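Local atomic coordinates of MIP07328p (Drosophila melanogaster, PDB entry 6FKK), a protein that probably acts as a chemorepellent axon guidance cue that binds semaphorin receptors, here represented by its extracellular sema and PSI domains. Residues Tyr47-Leu51 with Asn52-Glu56; Gly101-Tyr105 with Lys106-Arg110; Lys75-His78 with Glu79-His83; Ser510-Lys513 with Phe514-Thr518. All coordinates share one frame; numbering follows the deposited sequence.

Contact 1. Residues Tyr47-Leu51 with Asn52-Glu56; sequences YNVSL and NGLKE. With NAG (2-acetamido-2-deoxy-beta-D-glucopyranose), chain C.
Ser50 holds its hydroxyl anti to the backbone N (chi1 174°) while Asn52 folds its amide in between its own N and carbonyl carbon (chi1 61°), and the two polar ends meet at the head of a beta hairpin. This hairpin joins strands 45-50 and 56-61, the last two of a four-stranded antiparallel blade of the sema beta-propeller. Ser50 OG donates to Asn52 OD1 at 2.7 Å, arriving from above the amide plane. The same oxygen takes a weak bond from Gly53 N, so a single carbonyl ties the end of the strand to the turn. With an alanine here the hydroxyl is gone, and Asn52 OD1 would probably lose its bond to the strand end, the amide being freer to turn. The hairpin is closed by Ser50 N, which bonds to Lys55 O at 2.9 Å, and Val49 then faces Glu56 as a non-hydrogen-bonded pair. Under the turn Leu54, whose backbone takes left-handed helical angles, brings CD2 to 4.2 Å from Leu51 CD2, two branched apolar ends suited to the buried side of the loop. Farther along, Glu56 reaches out fully extended, and its carboxylate comes to the edge of the Tyr47 ring, almost perpendicular to it; a salt bridge to Arg59 holds its charge, and Phe20 of strand 18-21 meets the Tyr47 ring edge-to-face. Asn48 carries an N-linked glycan: its ND2 is bonded covalently to C1 of the NAG at 1.4 Å.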
loop_
_atom_site.group_PDB
_atom_site.type_symbol
_atom_site.label_atom_id
_atom_site.label_comp_id
_atom_site.label_asym_id
_atom_site.label_seq_id
_atom_site.Cartn_x
_atom_site.Cartn_y
_atom_site.Cartn_z
ATOM N N TYR A 47 5.403 14.890 13.467
ATOM C CA TYR A 47 6.621 14.566 14.198
ATOM C C TYR A 47 7.724 14.114 13.248
ATOM O O TYR A 47 7.480 13.332 12.324
ATOM C CB TYR A 47 6.368 13.463 15.232
ATOM C CG TYR A 47 5.278 13.769 16.237
ATOM C CD1 TYR A 47 3.954 13.439 15.980
ATOM C CD2 TYR A 47 5.577 14.376 17.451
ATOM C CE1 TYR A 47 2.956 13.711 16.898
ATOM C CE2 TYR A 47 4.584 14.651 18.376
ATOM C CZ TYR A 47 3.276 14.316 18.093
ATOM O OH TYR A 47 2.285 14.588 19.007
ATOM N N ASN A 48 8.939 14.610 13.490
ATOM C CA ASN A 48 10.151 14.123 12.835
ATOM C C ASN A 48 10.849 13.204 13.834
ATOM O O ASN A 48 11.355 13.665 14.864
ATOM C CB ASN A 48 11.048 15.287 12.405
ATOM C CG ASN A 48 12.182 14.856 11.473
ATOM O OD1 ASN A 48 12.298 13.682 11.125
ATOM N ND2 ASN A 48 13.019 15.811 11.060
ATOM N N VAL A 49 10.860 11.904 13.546
ATOM C CA VAL A 49 11.283 10.887 14.502
ATOM C C VAL A 49 12.478 10.136 13.936
ATOM O O VAL A 49 12.420 9.625 12.812
ATOM C CB VAL A 49 10.138 9.910 14.828
ATOM C CG1 VAL A 49 10.596 8.874 15.840
ATOM C CG2 VAL A 49 8.921 10.670 15.334
ATOM N N SER A 50 13.552 10.065 14.716
ATOM C CA SER A 50 14.712 9.277 14.325
ATOM C C SER A 50 14.432 7.792 14.531
ATOM O O SER A 50 13.744 7.402 15.478
ATOM C CB SER A 50 15.937 9.705 15.133
ATOM O OG SER A 50 17.043 8.864 14.860
ATOM N N LEU A 51 14.966 6.960 13.638
ATOM C CA LEU A 51 14.641 5.540 13.632
ATOM C C LEU A 51 15.561 4.691 14.498
ATOM O O LEU A 51 15.238 3.524 14.751
ATOM C CB LEU A 51 14.664 4.994 12.199
ATOM C CG LEU A 51 13.445 5.335 11.341
ATOM C CD1 LEU A 51 13.498 4.606 10.008
ATOM C CD2 LEU A 51 12.166 4.998 12.087
ATOM N N ASN A 52 16.689 5.230 14.963
ATOM C CA ASN A 52 17.615 4.411 15.741
ATOM C C ASN A 52 17.059 4.109 17.129
ATOM O O ASN A 52 17.220 2.994 17.637
ATOM C CB ASN A 52 18.978 5.098 15.833
ATOM C CG ASN A 52 18.910 6.444 16.524
ATOM O OD1 ASN A 52 17.841 7.042 16.644
ATOM N ND2 ASN A 52 20.059 6.932 16.979
ATOM N N GLY A 53 16.394 5.080 17.750
ATOM C CA GLY A 53 15.835 4.873 19.072
ATOM C C GLY A 53 14.395 5.327 19.197
ATOM O O GLY A 53 13.867 5.432 20.310
ATOM N N LEU A 54 13.750 5.586 18.058
ATOM C CA LEU A 54 12.385 6.117 18.017
ATOM C C LEU A 54 12.259 7.366 18.885
ATOM O O LEU A 54 11.265 7.568 19.586
ATOM C CB LEU A 54 11.360 5.058 18.428
ATOM C CG LEU A 54 11.084 3.950 17.410
ATOM C CD1 LEU A 54 9.895 3.107 17.843
ATOM C CD2 LEU A 54 10.853 4.534 16.024
ATOM N N LYS A 55 13.283 8.210 18.840
ATOM C CA LYS A 55 13.320 9.438 19.617
ATOM C C LYS A 55 12.981 10.626 18.728
ATOM O O LYS A 55 13.390 10.686 17.565
ATOM C CB LYS A 55 14.689 9.636 20.271
ATOM C CG LYS A 55 14.970 8.651 21.394
ATOM C CD LYS A 55 13.818 8.629 22.391
ATOM C CE LYS A 55 13.986 7.522 23.420
ATOM N NZ LYS A 55 15.189 7.727 24.269
ATOM N N GLU A 56 12.228 11.567 19.288
ATOM C CA GLU A 56 11.733 12.708 18.534
ATOM C C GLU A 56 12.849 13.718 18.296
ATOM O O GLU A 56 13.610 14.047 19.212
ATOM C CB GLU A 56 10.576 13.357 19.288
ATOM C CG GLU A 56 10.039 14.620 18.658
ATOM C CD GLU A 56 8.933 15.232 19.485
ATOM O OE1 GLU A 56 8.412 14.541 20.387
ATOM O OE2 GLU A 56 8.587 16.404 19.242
HETATM C C1 NAG C . 14.115 15.509 10.170
HETATM C C2 NAG C . 14.296 16.535 9.061
HETATM C C3 NAG C . 15.437 16.114 8.143
HETATM C C4 NAG C . 16.721 16.001 8.958
HETATM C C5 NAG C . 16.562 15.142 10.218
HETATM C C6 NAG C . 17.702 15.363 11.191
HETATM C C7 NAG C . 12.352 16.295 7.423
HETATM C C8 NAG C . 12.761 14.887 7.084
HETATM N N2 NAG C . 13.094 16.962 8.334
HETATM O O3 NAG C . 15.590 17.109 7.132
HETATM O O4 NAG C . 17.742 15.427 8.150
HETATM O O5 NAG C . 15.349 15.428 10.950
HETATM O O6 NAG C . 18.157 16.711 11.166
HETATM O O7 NAG C . 11.380 16.828 6.876
#

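Contact 2. Residues Gly101-Tyr105 with Lys106-Arg110; sequences GTNSY and KPRCR
The amide of Asn103 lies alongside the Arg108 side chain, both pointing the same way, with amide and guanidinium planes turned 67° apart. The touch is made by Asn103 ND2, 3.4 Å from Arg108 CG, since the bent arginine carries its charged end onward to Asp138. At the rim of the amide, ND2 donates to Lys106 O at 2.9 Å, the acceptor lying 26° out of the amide plane. ND2 also bonds to Asp68, and OD1 to Ser64, so both ends of this buried amide are satisfied. A leucine in its place would probably leave Lys106 O, Ser64 and Asp68 without this partner and loosen the turn. Asparagine also suits the positive phi here, which Ser104 and Tyr105 share. Lys106 N makes two weak bonds, to Thr102 O and Asn103 O, closing the loop, and Pro107, with no N-H to offer, sets its CA 3.3 Å from Gly101 O. Beyond it Gly101 N bonds to Arg108 O at 3.2 Å, with a weaker bond back from Arg108 N to Gly101 O. The arrangement is that of a beta hairpin between strands 97-101 and 108-112 of a propeller blade, stapled by the cross-strand disulfide Cys100-Cys109.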
loop_
_atom_site.group_PDB
_atom_site.type_symbol
_atom_site.label_atom_id
_atom_site.label_comp_id
_atom_site.label_asym_id
_atom_site.label_seq_id
_atom_site.Cartn_x
_atom_site.Cartn_y
_atom_site.Cartn_z
ATOM N N GLY A 101 -3.820 19.475 6.281
ATOM C CA GLY A 101 -4.458 18.787 7.385
ATOM C C GLY A 101 -5.966 18.917 7.310
ATOM O O GLY A 101 -6.508 19.764 6.596
ATOM N N THR A 102 -6.642 18.054 8.077
ATOM C CA THR A 102 -8.102 18.041 8.071
ATOM C C THR A 102 -8.668 19.350 8.607
ATOM O O THR A 102 -9.637 19.885 8.056
ATOM C CB THR A 102 -8.624 16.860 8.889
ATOM O OG1 THR A 102 -8.368 17.087 10.281
ATOM C CG2 THR A 102 -7.939 15.572 8.459
ATOM N N ASN A 103 -8.079 19.875 9.685
ATOM C CA ASN A 103 -8.469 21.163 10.262
ATOM C C ASN A 103 -9.960 21.190 10.605
ATOM O O ASN A 103 -10.710 22.063 10.163
ATOM C CB ASN A 103 -8.091 22.315 9.326
ATOM C CG ASN A 103 -8.373 23.681 9.928
ATOM O OD1 ASN A 103 -8.328 23.857 11.145
ATOM N ND2 ASN A 103 -8.683 24.651 9.075
ATOM N N SER A 104 -10.386 20.207 11.396
ATOM C CA SER A 104 -11.757 20.131 11.899
ATOM C C SER A 104 -12.769 20.199 10.758
ATOM O O SER A 104 -13.673 21.038 10.742
ATOM C CB SER A 104 -12.014 21.230 12.931
ATOM O OG SER A 104 -11.046 21.196 13.964
ATOM N N TYR A 105 -12.598 19.301 9.785
ATOM C CA TYR A 105 -13.454 19.234 8.601
ATOM C C TYR A 105 -13.463 20.554 7.834
ATOM O O TYR A 105 -14.477 20.943 7.247
ATOM C CB TYR A 105 -14.879 18.806 8.969
ATOM C CG TYR A 105 -14.983 17.351 9.380
ATOM C CD1 TYR A 105 -14.493 16.917 10.604
ATOM C CD2 TYR A 105 -15.574 16.413 8.541
ATOM C CE1 TYR A 105 -14.584 15.590 10.982
ATOM C CE2 TYR A 105 -15.672 15.083 8.911
ATOM C CZ TYR A 105 -15.175 14.677 10.133
ATOM O OH TYR A 105 -15.269 13.356 10.507
ATOM N N LYS A 106 -12.330 21.252 7.841
ATOM C CA LYS A 106 -12.124 22.457 7.036
ATOM C C LYS A 106 -10.716 22.384 6.463
ATOM O O LYS A 106 -9.828 23.154 6.844
ATOM C CB LYS A 106 -12.330 23.719 7.876
ATOM C CG LYS A 106 -12.351 25.022 7.088
ATOM C CD LYS A 106 -12.486 26.219 8.021
ATOM C CE LYS A 106 -12.588 27.526 7.248
ATOM N NZ LYS A 106 -11.364 27.813 6.451
ATOM N N PRO A 107 -10.476 21.451 5.538
ATOM C CA PRO A 107 -9.095 21.139 5.144
ATOM C C PRO A 107 -8.398 22.317 4.479
ATOM O O PRO A 107 -8.981 23.033 3.662
ATOM C CB PRO A 107 -9.262 19.962 4.175
ATOM C CG PRO A 107 -10.656 20.080 3.666
ATOM C CD PRO A 107 -11.459 20.638 4.802
ATOM N N ARG A 108 -7.134 22.513 4.850
ATOM C CA ARG A 108 -6.303 23.585 4.321
ATOM C C ARG A 108 -4.928 23.024 3.987
ATOM O O ARG A 108 -4.527 21.971 4.488
ATOM C CB ARG A 108 -6.168 24.744 5.322
ATOM C CG ARG A 108 -7.485 25.240 5.903
ATOM C CD ARG A 108 -8.215 26.161 4.942
ATOM N NE ARG A 108 -7.518 27.434 4.780
ATOM C CZ ARG A 108 -8.015 28.477 4.125
ATOM N NH1 ARG A 108 -9.218 28.402 3.569
ATOM N NH2 ARG A 108 -7.313 29.598 4.026
ATOM N N CYS A 109 -4.204 23.741 3.128
ATOM C CA CYS A 109 -2.824 23.415 2.797
ATOM C C CYS A 109 -1.932 24.622 3.058
ATOM O O CYS A 109 -2.374 25.772 2.974
ATOM C CB CYS A 109 -2.673 22.975 1.334
ATOM S SG CYS A 109 -3.330 21.334 0.942
ATOM N N ARG A 110 -0.668 24.350 3.372
ATOM C CA ARG A 110 0.298 25.398 3.661
ATOM C C ARG A 110 1.636 25.065 3.019
ATOM O O ARG A 110 1.967 23.896 2.800
ATOM C CB ARG A 110 0.506 25.594 5.168
ATOM C CG ARG A 110 -0.535 26.458 5.860
ATOM C CD ARG A 110 -0.124 26.711 7.303
ATOM N NE ARG A 110 -1.184 27.330 8.092
ATOM C CZ ARG A 110 -1.132 27.487 9.410
ATOM N NH1 ARG A 110 -0.072 27.064 10.086
ATOM N NH2 ARG A 110 -2.139 28.061 10.054
#

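Contact 3. Residues Lys75-His78 with Glu79-His83; sequences KGKH and EWDCH
His78 and Trp80 lean obliquely against each other, their ring planes 31° apart and the imidazole centroid 5.7 Å from that of the indole five-membered ring. The nearest approach is made by the five-membered ring: Trp80 NE1 lies 3.3 Å from His78 CB, at an oblique angle. Trp80 reaches back this way because its CG sits between the backbone N and the carbonyl carbon (chi1 57°). The carboxylate of Asp81 covers part of one indole face, with OD1 offset toward the rim. On the other side of Asp81, Lys77 crosses the carboxylate at an angle; CD of Lys77 is 3.9 Å from Asp81 OD2, whereas the lysine NZ stays 4.8 Å from that oxygen, too far for a salt bridge, though the opposite charges are probably still near enough to attract weakly. Such side chains decorate an irregular loop of the sema domain that follows helix 66-74, which ends in a Schellman motif at Gly76, whose positive phi suits a residue without a side chain. The loop is then curled by His78 O: Cys82 N bonds to it in the carbonyl plane at 3.1 Å, and Asp81 N does so weakly. Cys82, the centre of an inverse gamma turn, is tied by a disulfide to Cys72 in the helix. Farther on, His83 meets Glu79 edge-on in a His-carboxylate hydrogen bond: NE2 of His83 donates to Glu79 OE1 at 2.6 Å, on the syn side and with the oxygen close to the ring plane. His83 ND1 is bonded to Asp44, and two carboxylates around one imidazole would probably stabilise its protonated form.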
loop_
_atom_site.group_PDB
_atom_site.type_symbol
_atom_site.label_atom_id
_atom_site.label_comp_id
_atom_site.label_asym_id
_atom_site.label_seq_id
_atom_site.Cartn_x
_atom_site.Cartn_y
_atom_site.Cartn_z
ATOM N N LYS A 75 -21.283 21.544 13.084
ATOM C CA LYS A 75 -21.600 20.727 11.921
ATOM C C LYS A 75 -22.088 19.331 12.294
ATOM O O LYS A 75 -22.479 18.572 11.395
ATOM C CB LYS A 75 -20.374 20.609 11.010
ATOM C CG LYS A 75 -20.110 21.816 10.124
ATOM C CD LYS A 75 -18.770 21.677 9.418
ATOM C CE LYS A 75 -18.450 22.895 8.569
ATOM N NZ LYS A 75 -17.109 22.772 7.932
ATOM N N GLY A 76 -22.063 18.977 13.576
ATOM C CA GLY A 76 -22.495 17.676 14.025
ATOM C C GLY A 76 -21.414 16.626 14.155
ATOM O O GLY A 76 -21.703 15.441 13.966
ATOM N N LYS A 77 -20.178 17.018 14.465
ATOM C CA LYS A 77 -19.075 16.085 14.645
ATOM C C LYS A 77 -18.601 16.127 16.093
ATOM O O LYS A 77 -18.773 17.130 16.793
ATOM C CB LYS A 77 -17.912 16.403 13.699
ATOM C CG LYS A 77 -18.219 16.138 12.236
ATOM C CD LYS A 77 -18.506 14.666 12.006
ATOM C CE LYS A 77 -18.801 14.380 10.544
ATOM N NZ LYS A 77 -18.917 12.918 10.283
ATOM N N HIS A 78 -18.001 15.025 16.537
ATOM C CA HIS A 78 -17.576 14.909 17.921
ATOM C C HIS A 78 -16.250 15.633 18.143
ATOM O O HIS A 78 -15.626 16.152 17.215
ATOM C CB HIS A 78 -17.463 13.440 18.327
ATOM C CG HIS A 78 -18.781 12.738 18.409
ATOM N ND1 HIS A 78 -19.478 12.332 17.291
ATOM C CD2 HIS A 78 -19.535 12.377 19.474
ATOM C CE1 HIS A 78 -20.602 11.747 17.664
ATOM N NE2 HIS A 78 -20.661 11.761 18.983
ATOM N N GLU A 79 -15.824 15.665 19.409
ATOM C CA GLU A 79 -14.616 16.401 19.772
ATOM C C GLU A 79 -13.392 15.815 19.078
ATOM O O GLU A 79 -12.549 16.550 18.554
ATOM C CB GLU A 79 -14.442 16.390 21.292
ATOM C CG GLU A 79 -13.312 17.265 21.839
ATOM C CD GLU A 79 -11.939 16.642 21.671
ATOM O OE1 GLU A 79 -10.961 17.398 21.499
ATOM O OE2 GLU A 79 -11.842 15.398 21.700
ATOM N N TRP A 80 -13.277 14.486 19.071
ATOM C CA TRP A 80 -12.091 13.853 18.503
ATOM C C TRP A 80 -11.999 14.093 17.003
ATOM O O TRP A 80 -10.901 14.055 16.432
ATOM C CB TRP A 80 -12.082 12.358 18.817
ATOM C CG TRP A 80 -13.305 11.634 18.337
ATOM C CD1 TRP A 80 -14.534 11.607 18.937
ATOM C CD2 TRP A 80 -13.416 10.825 17.160
ATOM N NE1 TRP A 80 -15.401 10.834 18.203
ATOM C CE2 TRP A 80 -14.740 10.342 17.108
ATOM C CE3 TRP A 80 -12.525 10.463 16.146
ATOM C CZ2 TRP A 80 -15.194 9.517 16.079
ATOM C CZ3 TRP A 80 -12.978 9.642 15.124
ATOM C CH2 TRP A 80 -14.300 9.179 15.100
ATOM N N ASP A 81 -13.132 14.356 16.355
ATOM C CA ASP A 81 -13.116 14.697 14.939
ATOM C C ASP A 81 -12.710 16.147 14.704
ATOM O O ASP A 81 -12.067 16.449 13.692
ATOM C CB ASP A 81 -14.488 14.430 14.321
ATOM C CG ASP A 81 -14.663 12.989 13.883
ATOM O OD1 ASP A 81 -13.659 12.348 13.501
ATOM O OD2 ASP A 81 -15.812 12.501 13.910
ATOM N N CYS A 82 -13.060 17.048 15.625
ATOM C CA CYS A 82 -12.794 18.478 15.458
ATOM C C CYS A 82 -11.375 18.800 15.930
ATOM O O CYS A 82 -11.143 19.487 16.927
ATOM C CB CYS A 82 -13.839 19.304 16.192
ATOM S SG CYS A 82 -15.518 19.088 15.553
ATOM N N HIS A 83 -10.410 18.277 15.174
ATOM C CA HIS A 83 -8.999 18.577 15.355
ATOM C C HIS A 83 -8.367 18.725 13.976
ATOM O O HIS A 83 -9.045 18.640 12.948
ATOM C CB HIS A 83 -8.292 17.494 16.180
ATOM C CG HIS A 83 -8.450 17.662 17.659
ATOM N ND1 HIS A 83 -7.566 18.392 18.423
ATOM C CD2 HIS A 83 -9.387 17.191 18.516
ATOM C CE1 HIS A 83 -7.952 18.366 19.686
ATOM N NE2 HIS A 83 -9.054 17.643 19.769
#

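Contact 4. Residues Ser510-Lys513 with Phe514-Thr518; sequences SQHK and FGTKT
His512 O accepts the N-H of Gly515 at 3.1 Å, the bond that closes a type I beta turn over Lys513 and Phe514. The N-H...O path is fairly straight, at 159°, although the donor stands well above the plane of the His512 carbonyl. Glycine suits the end of the turn, because its positive phi would press a CB against the carbonyl oxygen of Phe514. At the tip of the turn the two central side chains run side by side in the same direction. Lys513 places CG between its backbone N and carbonyl carbon (chi1 41°) and bends at its far end, which brings NZ over one face of the Phe514 ring, 4.0 Å from the centroid. This is a cation-pi contact, offset toward the CE2-CZ side of the ring, with NZ 3.6 Å from Phe514 CE2. It joins two exposed residues that also touch a neighbouring molecule in the crystal. At the base, Thr516 CG2 packs 4.1 Å from His512 CB, the two side chains crossing at a slant. The turn belongs to the PSI (plexin repeat) domain, in the loop between strands 503-506 and 519-520. His512 ND1 bonds to the hydroxyl of Tyr519 in the second of these, and Thr516 touches Leu398, in the loop between propeller strands 386-396 and 402-410.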
loop_
_atom_site.group_PDB
_atom_site.type_symbol
_atom_site.label_atom_id
_atom_site.label_comp_id
_atom_site.label_asym_id
_atom_site.label_seq_id
_atom_site.Cartn_x
_atom_site.Cartn_y
_atom_site.Cartn_z
ATOM N N SER A 510 26.741 -8.628 9.157
ATOM C CA SER A 510 27.975 -9.169 9.715
ATOM C C SER A 510 29.001 -9.421 8.617
ATOM O O SER A 510 28.657 -9.815 7.500
ATOM C CB SER A 510 27.695 -10.462 10.476
ATOM O OG SER A 510 26.730 -10.256 11.492
ATOM N N GLN A 511 30.269 -9.194 8.942
ATOM C CA GLN A 511 31.356 -9.345 7.983
ATOM C C GLN A 511 31.968 -10.734 8.115
ATOM O O GLN A 511 32.279 -11.178 9.224
ATOM C CB GLN A 511 32.423 -8.270 8.205
ATOM C CG GLN A 511 33.251 -7.951 6.973
ATOM C CD GLN A 511 32.456 -7.209 5.915
ATOM O OE1 GLN A 511 31.783 -7.820 5.084
ATOM N NE2 GLN A 511 32.531 -5.884 5.941
ATOM N N HIS A 512 32.133 -11.415 6.987
ATOM C CA HIS A 512 32.665 -12.775 6.949
ATOM C C HIS A 512 33.963 -12.766 6.146
ATOM O O HIS A 512 34.003 -13.222 5.000
ATOM C CB HIS A 512 31.640 -13.741 6.350
ATOM C CG HIS A 512 30.221 -13.390 6.671
ATOM N ND1 HIS A 512 29.594 -13.800 7.828
ATOM C CD2 HIS A 512 29.307 -12.664 5.985
ATOM C CE1 HIS A 512 28.355 -13.344 7.839
ATOM N NE2 HIS A 512 28.155 -12.651 6.732
ATOM N N LYS A 513 35.029 -12.244 6.755
ATOM C CA LYS A 513 36.300 -12.141 6.049
ATOM C C LYS A 513 36.895 -13.510 5.752
ATOM O O LYS A 513 37.633 -13.664 4.772
ATOM C CB LYS A 513 37.283 -11.290 6.854
ATOM C CG LYS A 513 37.267 -11.560 8.350
ATOM C CD LYS A 513 38.198 -10.605 9.082
ATOM C CE LYS A 513 38.049 -10.718 10.590
ATOM N NZ LYS A 513 38.296 -12.102 11.075
ATOM N N PHE A 514 36.585 -14.512 6.569
ATOM C CA PHE A 514 37.090 -15.861 6.365
ATOM C C PHE A 514 36.157 -16.722 5.522
ATOM O O PHE A 514 36.382 -17.930 5.410
ATOM C CB PHE A 514 37.349 -16.535 7.713
ATOM C CG PHE A 514 38.480 -15.923 8.486
ATOM C CD1 PHE A 514 39.503 -15.257 7.834
ATOM C CD2 PHE A 514 38.520 -16.015 9.865
ATOM C CE1 PHE A 514 40.544 -14.696 8.544
ATOM C CE2 PHE A 514 39.559 -15.454 10.580
ATOM C CZ PHE A 514 40.572 -14.794 9.919
ATOM N N GLY A 515 35.120 -16.133 4.935
ATOM C CA GLY A 515 34.229 -16.856 4.054
ATOM C C GLY A 515 33.092 -17.545 4.787
ATOM O O GLY A 515 33.046 -17.624 6.018
ATOM N N THR A 516 32.153 -18.064 3.995
ATOM C CA THR A 516 30.946 -18.702 4.507
ATOM C C THR A 516 30.922 -20.204 4.242
ATOM O O THR A 516 29.845 -20.810 4.241
ATOM C CB THR A 516 29.702 -18.048 3.903
ATOM O OG1 THR A 516 29.630 -18.353 2.504
ATOM C CG2 THR A 516 29.751 -16.537 4.082
ATOM N N LYS A 517 32.086 -20.817 4.015
ATOM C CA LYS A 517 32.122 -22.247 3.723
ATOM C C LYS A 517 31.717 -23.082 4.930
ATOM O O LYS A 517 31.195 -24.191 4.767
ATOM C CB LYS A 517 33.516 -22.652 3.240
ATOM C CG LYS A 517 33.865 -22.138 1.853
ATOM C CD LYS A 517 32.825 -22.582 0.833
ATOM C CE LYS A 517 33.123 -22.031 -0.555
ATOM N NZ LYS A 517 34.400 -22.561 -1.113
ATOM N N THR A 518 31.941 -22.572 6.139
ATOM C CA THR A 518 31.579 -23.274 7.362
ATOM C C THR A 518 30.171 -22.941 7.842
ATOM O O THR A 518 29.836 -23.239 8.993
ATOM C CB THR A 518 32.592 -22.959 8.469
ATOM O OG1 THR A 518 32.668 -21.541 8.663
ATOM C CG2 THR A 518 33.970 -23.490 8.099
#

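Contacts 2 and 3 form one neighbourhood on the sema propeller, their centres 13 Å apart. The hairpin loop of contact 2 leans on the loop of contact 3, where Ser104 N makes a probable hydrogen bond to His83 O at 2.6 Å, and each holds one cysteine of a separate disulfide, Cys109 (with Cys100) and Cys82 (with Cys72). Contact 1 lies on a different blade from contact 2, about 12 Å away between nearest atoms, and about 11 Å from contact 3. It alone holds a glycosylated residue, Asn48. Contact 4 stands apart in the PSI domain, about 17 Å from contact 1 and about 41 Å from contact 2 between nearest atoms, on the opposite side of the chain's centre from contacts 2 and 3.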